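Local coordinates for uncharacterized protein AF_1796 (Archaeoglobus fulgidus, PDB 1VIM) that is of unknown function but probably binds a carbohydrate derivative, perhaps a sugar phosphate, and may act as an isomerase, at residues A55-Y60 and L158-E163; V120-K125 and M138-K143; G38-L43 and I168-L173. All coordinates share one frame; numbering follows the deposited sequence.

Interaction 1 of 3, residues A55-Y60 and L158-E163; sequences AGRSGY and LGTMFE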
loop_
_atom_site.group_PDB
_atom_site.type_symbol
_atom_site.label_atom_id
_atom_site.label_comp_id
_atom_site.label_asym_id
_atom_site.label_seq_id
_atom_site.Cartn_x
_atom_site.Cartn_y
_atom_site.Cartn_z
ATOM N N ALA A 55 0.948 7.873 -10.241
ATOM C CA ALA A 55 -0.198 8.110 -9.374
ATOM C C ALA A 55 -1.343 7.212 -9.786
ATOM O O ALA A 55 -1.495 6.883 -10.946
ATOM C CB ALA A 55 -0.642 9.548 -9.480
ATOM N N GLY A 56 -2.158 6.800 -8.827
ATOM C CA GLY A 56 -3.358 6.027 -9.159
ATOM C C GLY A 56 -3.039 4.766 -9.947
ATOM O O GLY A 56 -2.123 4.006 -9.627
ATOM N N ARG A 57 -3.806 4.525 -11.010
ATOM C CA ARG A 57 -3.566 3.350 -11.845
ATOM C C ARG A 57 -2.178 3.321 -12.486
ATOM O O ARG A 57 -1.581 2.242 -12.611
ATOM C CB ARG A 57 -4.683 3.170 -12.867
ATOM C CG ARG A 57 -5.900 2.475 -12.233
ATOM C CD ARG A 57 -7.198 2.578 -13.006
ATOM N NE ARG A 57 -7.030 2.123 -14.373
ATOM C CZ ARG A 57 -7.718 1.134 -14.960
ATOM N NH1 ARG A 57 -8.586 0.384 -14.283
ATOM N NH2 ARG A 57 -7.487 0.873 -16.242
ATOM N N SER A 58 -1.611 4.477 -12.823
ATOM C CA SER A 58 -0.231 4.482 -13.320
ATOM C C SER A 58 0.761 4.085 -12.236
ATOM O O SER A 58 1.845 3.583 -12.558
ATOM C CB SER A 58 0.127 5.831 -13.918
ATOM O OG SER A 58 -0.499 5.942 -15.201
ATOM N N GLY A 59 0.419 4.315 -10.966
ATOM C CA GLY A 59 1.213 3.800 -9.863
ATOM C C GLY A 59 1.219 2.280 -9.813
ATOM O O GLY A 59 2.233 1.676 -9.479
ATOM N N TYR A 60 0.095 1.654 -10.129
ATOM C CA TYR A 60 0.034 0.199 -10.165
ATOM C C TYR A 60 0.880 -0.359 -11.298
ATOM O O TYR A 60 1.515 -1.411 -11.134
ATOM C CB TYR A 60 -1.414 -0.319 -10.249
ATOM C CG TYR A 60 -2.342 0.292 -9.220
ATOM C CD1 TYR A 60 -1.889 0.644 -7.936
ATOM C CD2 TYR A 60 -3.667 0.552 -9.558
ATOM C CE1 TYR A 60 -2.772 1.241 -7.014
ATOM C CE2 TYR A 60 -4.542 1.164 -8.657
ATOM C CZ TYR A 60 -4.085 1.487 -7.407
ATOM O OH TYR A 60 -4.947 2.122 -6.549
ATOM N N LEU A 158 -10.676 7.992 -18.932
ATOM C CA LEU A 158 -9.696 8.422 -17.942
ATOM C C LEU A 158 -8.304 7.881 -18.223
ATOM O O LEU A 158 -7.574 7.546 -17.295
ATOM C CB LEU A 158 -10.117 8.029 -16.519
ATOM C CG LEU A 158 -11.371 8.739 -15.979
ATOM C CD1 LEU A 158 -11.632 8.253 -14.545
ATOM C CD2 LEU A 158 -11.381 10.297 -16.133
ATOM N N GLY A 159 -7.932 7.788 -19.483
ATOM C CA GLY A 159 -6.560 7.353 -19.769
ATOM C C GLY A 159 -6.304 5.840 -19.736
ATOM O O GLY A 159 -5.146 5.408 -19.775
ATOM N N THR A 160 -7.361 5.036 -19.716
ATOM C CA THR A 160 -7.246 3.575 -19.785
ATOM C C THR A 160 -6.358 3.092 -20.915
ATOM O O THR A 160 -5.574 2.171 -20.724
ATOM C CB THR A 160 -8.668 2.991 -19.976
ATOM O OG1 THR A 160 -9.417 3.138 -18.758
ATOM C CG2 THR A 160 -8.646 1.479 -20.233
ATOM N N MET A 161 -6.518 3.653 -22.105
ATOM C CA MET A 161 -5.709 3.153 -23.212
ATOM C C MET A 161 -4.222 3.421 -23.029
ATOM O O MET A 161 -3.414 2.545 -23.313
ATOM C CB MET A 161 -6.194 3.694 -24.549
ATOM C CG MET A 161 -5.743 2.868 -25.751
ATOM S SD MET A 161 -6.185 1.093 -25.700
ATOM C CE MET A 161 -7.921 1.262 -25.125
ATOM N N PHE A 162 -3.859 4.602 -22.541
ATOM C CA PHE A 162 -2.459 4.850 -22.203
ATOM C C PHE A 162 -1.979 3.799 -21.185
ATOM O O PHE A 162 -0.881 3.233 -21.313
ATOM C CB PHE A 162 -2.238 6.245 -21.587
ATOM C CG PHE A 162 -0.888 6.376 -20.946
ATOM C CD1 PHE A 162 0.240 6.560 -21.752
ATOM C CD2 PHE A 162 -0.732 6.231 -19.557
ATOM C CE1 PHE A 162 1.522 6.621 -21.185
ATOM C CE2 PHE A 162 0.536 6.278 -18.987
ATOM C CZ PHE A 162 1.663 6.479 -19.790
ATOM N N GLU A 163 -2.775 3.534 -20.156
ATOM C CA GLU A 163 -2.315 2.656 -19.080
ATOM C C GLU A 163 -2.083 1.242 -19.586
ATOM O O GLU A 163 -1.045 0.655 -19.329
ATOM C CB GLU A 163 -3.333 2.650 -17.945
ATOM C CG GLU A 163 -3.445 4.024 -17.302
ATOM C CD GLU A 163 -4.614 4.165 -16.404
ATOM O OE1 GLU A 163 -5.415 3.221 -16.316
ATOM O OE2 GLU A 163 -4.728 5.272 -15.822
HETATM O O HOH W 1 -3.224 6.652 -13.739
#
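At the edge of the Arg57 guanidinium, in its plane, sits Glu163 OE1, with guanidinium and carboxylate turned 36° against each other. The Phe162 ring also offers an edge, its CE2 standing 3.9 Å from Ser58 OG, while within helix 56-71 Gly56 O lies over the centre of one face of the Tyr60 ring. The arginine grips a single atom side-on: Arg57 NE reaches Glu163 OE1 at 2.8 Å with a nearly straight N-H (162°), and Arg57 NH2 adds a more bent bond to Glu163 OE1 at 3.1 Å. NE comes in on the syn side, tilted out of the carboxylate plane, NH2 nearly along the C-O bond; a bend at chi3 (54°) turns both nitrogens to this oxygen. A water 2.9 Å from both Ser58 N and Glu163 OE2 accepts from the first and can donate to the second, though other acceptors compete for its protons. The contact joins the starts of two SIS-domain helices, one beginning in a glycine-rich strand-turn-helix that holds Gly56 and Gly59. Arg57 also forms a salt bridge with Asp171 of the second subunit and donates to the carbonyl of Ala64 of the second subunit. Arginine suits this place because its several N-H groups serve both chains, glutamate because its two oxygens can take an arginine and a water. Together these bonds fix the position and rotation of the carboxylate.

Interaction 2 of 3, residues V120-K125 and M138-K143; sequences VAVTGK and MVVKGK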
loop_
_atom_site.group_PDB
_atom_site.type_symbol
_atom_site.label_atom_id
_atom_site.label_comp_id
_atom_site.label_asym_id
_atom_site.label_seq_id
_atom_site.Cartn_x
_atom_site.Cartn_y
_atom_site.Cartn_z
ATOM N N VAL A 120 13.468 9.236 -16.624
ATOM C CA VAL A 120 12.807 8.696 -17.792
ATOM C C VAL A 120 11.333 8.966 -17.636
ATOM O O VAL A 120 10.731 8.568 -16.629
ATOM C CB VAL A 120 13.021 7.180 -17.946
ATOM C CG1 VAL A 120 12.252 6.646 -19.139
ATOM C CG2 VAL A 120 14.501 6.836 -18.021
ATOM N N ALA A 121 10.736 9.616 -18.637
ATOM C CA ALA A 121 9.297 9.862 -18.631
ATOM C C ALA A 121 8.631 8.879 -19.563
ATOM O O ALA A 121 8.948 8.848 -20.739
ATOM C CB ALA A 121 8.989 11.313 -19.041
ATOM N N VAL A 122 7.704 8.080 -19.034
ATOM C CA VAL A 122 6.860 7.200 -19.842
ATOM C C VAL A 122 5.512 7.900 -19.924
ATOM O O VAL A 122 4.769 7.950 -18.936
ATOM C CB VAL A 122 6.718 5.792 -19.238
ATOM C CG1 VAL A 122 5.820 4.934 -20.114
ATOM C CG2 VAL A 122 8.086 5.146 -19.038
ATOM N N THR A 123 5.222 8.442 -21.097
ATOM C CA THR A 123 4.128 9.399 -21.244
ATOM C C THR A 123 3.589 9.397 -22.659
ATOM O O THR A 123 4.296 8.995 -23.587
ATOM C CB THR A 123 4.618 10.833 -20.822
ATOM O OG1 THR A 123 3.551 11.795 -20.934
ATOM C CG2 THR A 123 5.739 11.374 -21.738
ATOM N N GLY A 124 2.352 9.876 -22.829
ATOM C CA GLY A 124 1.783 10.015 -24.152
ATOM C C GLY A 124 2.061 11.374 -24.767
ATOM O O GLY A 124 1.742 11.585 -25.941
ATOM N N LYS A 125 2.662 12.296 -24.014
ATOM C CA LYS A 125 2.799 13.683 -24.466
ATOM C C LYS A 125 4.241 14.136 -24.432
ATOM O O LYS A 125 4.785 14.418 -23.360
ATOM C CB LYS A 125 1.913 14.596 -23.608
ATOM C CG LYS A 125 0.421 14.314 -23.658
ATOM C CD LYS A 125 -0.180 14.537 -25.045
ATOM C CE LYS A 125 -0.207 16.008 -25.408
ATOM N NZ LYS A 125 -0.951 16.279 -26.678
ATOM N N MET A 138 10.071 8.541 -23.259
ATOM C CA MET A 138 9.618 7.325 -23.888
ATOM C C MET A 138 8.138 7.473 -24.199
ATOM O O MET A 138 7.286 7.386 -23.304
ATOM C CB MET A 138 9.929 6.141 -22.962
ATOM C CG MET A 138 9.596 4.781 -23.509
ATOM S SD MET A 138 10.712 4.290 -24.874
ATOM C CE MET A 138 9.560 4.158 -26.154
ATOM N N VAL A 139 7.840 7.788 -25.460
ATOM C CA VAL A 139 6.478 8.124 -25.832
ATOM C C VAL A 139 5.679 6.874 -26.093
ATOM O O VAL A 139 6.025 6.050 -26.936
ATOM C CB VAL A 139 6.447 9.037 -27.058
ATOM C CG1 VAL A 139 5.007 9.371 -27.410
ATOM C CG2 VAL A 139 7.235 10.312 -26.771
ATOM N N VAL A 140 4.626 6.713 -25.306
ATOM C CA VAL A 140 3.667 5.637 -25.463
ATOM C C VAL A 140 2.321 6.319 -25.483
ATOM O O VAL A 140 1.884 6.844 -24.471
ATOM C CB VAL A 140 3.751 4.613 -24.285
ATOM C CG1 VAL A 140 2.754 3.523 -24.469
ATOM C CG2 VAL A 140 5.194 4.018 -24.190
ATOM N N LYS A 141 1.690 6.370 -26.651
ATOM C CA LYS A 141 0.412 7.105 -26.803
ATOM C C LYS A 141 -0.759 6.397 -26.176
ATOM O O LYS A 141 -0.829 5.170 -26.201
ATOM C CB LYS A 141 0.046 7.244 -28.284
ATOM C CG LYS A 141 1.109 7.825 -29.157
ATOM C CD LYS A 141 1.414 9.259 -28.747
ATOM C CE LYS A 141 0.328 10.218 -29.190
ATOM N NZ LYS A 141 0.294 11.465 -28.359
ATOM N N GLY A 142 -1.720 7.168 -25.676
ATOM C CA GLY A 142 -3.038 6.644 -25.385
ATOM C C GLY A 142 -3.897 6.801 -26.625
ATOM O O GLY A 142 -4.239 5.831 -27.259
ATOM N N LYS A 143 -4.238 8.040 -26.953
ATOM C CA LYS A 143 -5.015 8.349 -28.160
ATOM C C LYS A 143 -4.118 8.423 -29.403
ATOM O O LYS A 143 -3.022 9.027 -29.375
ATOM C CB LYS A 143 -5.754 9.668 -27.962
ATOM C CG LYS A 143 -6.670 10.033 -29.145
ATOM C CD LYS A 143 -7.171 11.473 -29.049
ATOM C CE LYS A 143 -6.272 12.457 -29.789
ATOM N NZ LYS A 143 -6.099 12.243 -31.267
#
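Strands 118-123 and 136-139, joined through helix 129-133 in a beta-alpha-beta unit, run side by side at one edge of the chain's parallel sheet, and Ala121, already paired with Val136, accepts from Met138 N. That bond, Met138 N to Ala121 O, measures 2.8 Å. Thr123 then bonds both ways: its N donates to Met138 O at 3.2 Å, and its O accepts from Val140 N at 2.9 Å. The bridges Val122-Met138 and Thr123-Val139 set the register. On the Val122 face, Val122 CG1 packs 4.2 Å from Val140 CG2, branched aliphatic groups filling the layer beneath helices 34-46 and 160-181. Gly124 follows where the strand ends; its CA approaches Val140 O to 3.2 Å in a CA-H...O contact, a close backbone fit suited to a residue without a side chain. Beyond it Lys141 curls back, bent at chi2 (-64°) and chi3, and its NZ donates to Gly124 O at 2.8 Å. Thr123 OG1 accepts from Lys125 N at 3.2 Å, an ST turn; its own proton goes to the carbonyl of Ser97 or is shared with that of Gly98, just after strand 92-96 of the same chain. Backbone pairing therefore continues past the strand ends into a side-chain bond: the lysine ammonium satisfies the carbonyl of Gly124, while the threonine hydroxyl helps fix the turn that leaves the sheet.

Interaction 3 of 3, residues G38-L43 and I168-L173; sequences GEMIKL and IFLDAL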
loop_
_atom_site.group_PDB
_atom_site.type_symbol
_atom_site.label_atom_id
_atom_site.label_comp_id
_atom_site.label_asym_id
_atom_site.label_seq_id
_atom_site.Cartn_x
_atom_site.Cartn_y
_atom_site.Cartn_z
ATOM N N GLY A 38 16.397 1.950 -26.568
ATOM C CA GLY A 38 17.787 1.713 -26.220
ATOM C C GLY A 38 18.325 2.673 -25.168
ATOM O O GLY A 38 19.075 2.255 -24.263
ATOM N N GLU A 39 17.970 3.961 -25.282
ATOM C CA GLU A 39 18.421 4.988 -24.324
ATOM C C GLU A 39 17.842 4.709 -22.934
ATOM O O GLU A 39 18.518 4.872 -21.909
ATOM C CB GLU A 39 18.017 6.397 -24.779
ATOM C CG GLU A 39 18.755 6.875 -26.022
ATOM C CD GLU A 39 18.075 8.059 -26.682
ATOM O OE1 GLU A 39 17.078 8.583 -26.123
ATOM O OE2 GLU A 39 18.543 8.469 -27.775
ATOM N N MET A 40 16.575 4.304 -22.900
ATOM C CA MET A 40 15.939 3.944 -21.624
ATOM C C MET A 40 16.627 2.749 -20.969
ATOM O O MET A 40 16.939 2.776 -19.774
ATOM C CB MET A 40 14.440 3.667 -21.826
ATOM C CG MET A 40 13.726 3.209 -20.561
ATOM S SD MET A 40 11.944 3.166 -20.818
ATOM C CE MET A 40 11.377 2.711 -19.157
ATOM N N ILE A 41 16.891 1.700 -21.757
ATOM C CA ILE A 41 17.625 0.542 -21.233
ATOM C C ILE A 41 18.998 0.952 -20.708
ATOM O O ILE A 41 19.412 0.534 -19.630
ATOM C CB ILE A 41 17.762 -0.564 -22.305
ATOM C CG1 ILE A 41 16.383 -1.166 -22.555
ATOM C CG2 ILE A 41 18.730 -1.682 -21.846
ATOM C CD1 ILE A 41 16.327 -2.123 -23.743
ATOM N N LYS A 42 19.711 1.782 -21.476
ATOM C CA LYS A 42 21.022 2.249 -21.059
ATOM C C LYS A 42 20.989 2.975 -19.700
ATOM O O LYS A 42 21.843 2.713 -18.837
ATOM C CB LYS A 42 21.639 3.155 -22.130
ATOM C CG LYS A 42 23.021 3.678 -21.775
ATOM N N LEU A 43 20.007 3.865 -19.494
ATOM C CA LEU A 43 19.905 4.556 -18.199
ATOM C C LEU A 43 19.555 3.598 -17.064
ATOM O O LEU A 43 20.100 3.701 -15.954
ATOM C CB LEU A 43 18.902 5.713 -18.228
ATOM C CG LEU A 43 19.243 6.969 -19.028
ATOM C CD1 LEU A 43 18.294 8.089 -18.634
ATOM C CD2 LEU A 43 20.673 7.401 -18.766
ATOM N N ILE A 168 1.838 -2.872 -21.396
ATOM C CA ILE A 168 2.294 -3.824 -22.404
ATOM C C ILE A 168 3.705 -3.456 -22.874
ATOM O O ILE A 168 4.583 -4.325 -23.007
ATOM C CB ILE A 168 1.294 -3.828 -23.582
ATOM C CG1 ILE A 168 0.016 -4.547 -23.162
ATOM C CG2 ILE A 168 1.910 -4.525 -24.802
ATOM C CD1 ILE A 168 -1.179 -4.251 -24.055
ATOM N N PHE A 169 3.953 -2.161 -23.097
ATOM C CA PHE A 169 5.286 -1.693 -23.420
ATOM C C PHE A 169 6.324 -2.092 -22.371
ATOM O O PHE A 169 7.424 -2.554 -22.706
ATOM C CB PHE A 169 5.331 -0.172 -23.627
ATOM C CG PHE A 169 6.721 0.358 -23.636
ATOM C CD1 PHE A 169 7.579 0.068 -24.700
ATOM C CD2 PHE A 169 7.211 1.043 -22.535
ATOM C CE1 PHE A 169 8.889 0.513 -24.655
ATOM C CE2 PHE A 169 8.507 1.504 -22.503
ATOM C CZ PHE A 169 9.350 1.231 -23.557
ATOM N N LEU A 170 6.012 -1.866 -21.095
ATOM C CA LEU A 170 6.998 -2.168 -20.032
ATOM C C LEU A 170 7.275 -3.675 -19.952
ATOM O O LEU A 170 8.417 -4.083 -19.697
ATOM C CB LEU A 170 6.536 -1.579 -18.703
ATOM C CG LEU A 170 6.595 -0.041 -18.731
ATOM C CD1 LEU A 170 5.849 0.573 -17.536
ATOM C CD2 LEU A 170 8.014 0.467 -18.774
ATOM N N ASP A 171 6.252 -4.501 -20.188
ATOM C CA ASP A 171 6.490 -5.946 -20.239
ATOM C C ASP A 171 7.308 -6.326 -21.484
ATOM O O ASP A 171 8.164 -7.224 -21.420
ATOM C CB ASP A 171 5.195 -6.743 -20.242
ATOM C CG ASP A 171 4.544 -6.802 -18.907
ATOM O OD1 ASP A 171 5.234 -6.820 -17.871
ATOM O OD2 ASP A 171 3.302 -6.864 -18.833
ATOM N N ALA A 172 7.121 -5.604 -22.583
ATOM C CA ALA A 172 7.955 -5.810 -23.777
ATOM C C ALA A 172 9.409 -5.433 -23.506
ATOM O O ALA A 172 10.353 -6.115 -23.975
ATOM C CB ALA A 172 7.419 -5.018 -24.957
ATOM N N LEU A 173 9.607 -4.344 -22.766
ATOM C CA LEU A 173 10.931 -3.895 -22.398
ATOM C C LEU A 173 11.616 -4.960 -21.526
ATOM O O LEU A 173 12.810 -5.234 -21.700
ATOM C CB LEU A 173 10.831 -2.535 -21.684
ATOM C CG LEU A 173 12.146 -1.860 -21.363
ATOM C CD1 LEU A 173 12.696 -1.280 -22.645
ATOM C CD2 LEU A 173 11.848 -0.729 -20.396
#
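Aliphatic packing carries most of this contact, with Leu173 dividing its two methyls between Met40 and Ile41. Leu173 CD2 lies 3.7 Å from Met40 CE, and Leu173 CD1 lies 3.7 Å from Ile41 CG1, the isoleucine and leucine side chains running past one another in opposite directions. Met40 is extended throughout, with CG anti to the backbone N (chi1 177°) and the following torsions also near 180°, which carries its methyl far enough to meet Leu170 CD2 at 4.1 Å, crossing that side chain at about a right angle. A long, unbranched methionine suits this place, since the axes of the two helical segments come no closer than 12.3 Å. The other kind of interaction is Met-aromatic: Met40 SD sits at the edge of the Phe169 ring, near its plane, 5.3 Å from the ring centroid and 4.2 Å from Phe169 CE2. No hydrogen bond joins the two segments. Met40 and Phe169 pack on the sheet face formed by Val120, Val122 and Met138. With segments 38-43 and 168-173 inclined at 65°, the arrangement is that of the hydrophobic layer between helices and a parallel sheet in the three-layer alpha/beta/alpha sandwich of SIS domains.

From the N terminus, helix 34-46 supplies the first half of interaction 3, and helix 56-71 soon begins with the first half of interaction 1. Strand 118-123 then pairs with strand 136-139 in interaction 2, closing a short loop that lies wholly within the longer one spanned by interaction 1. Helix 160-181 closes that longer loop near its start and, further along, the longest loop, that of interaction 3; the three enclose one another without crossing. Interaction 2 touches both others: the Phe162 ring packs on the backbone carbonyls of Val122 and Val140, and the methionine of the edge strand meets interaction 3. Helix 160-181 thus links the sheet edge with both other helices, and interactions 1 and 3 each adjoin the second subunit.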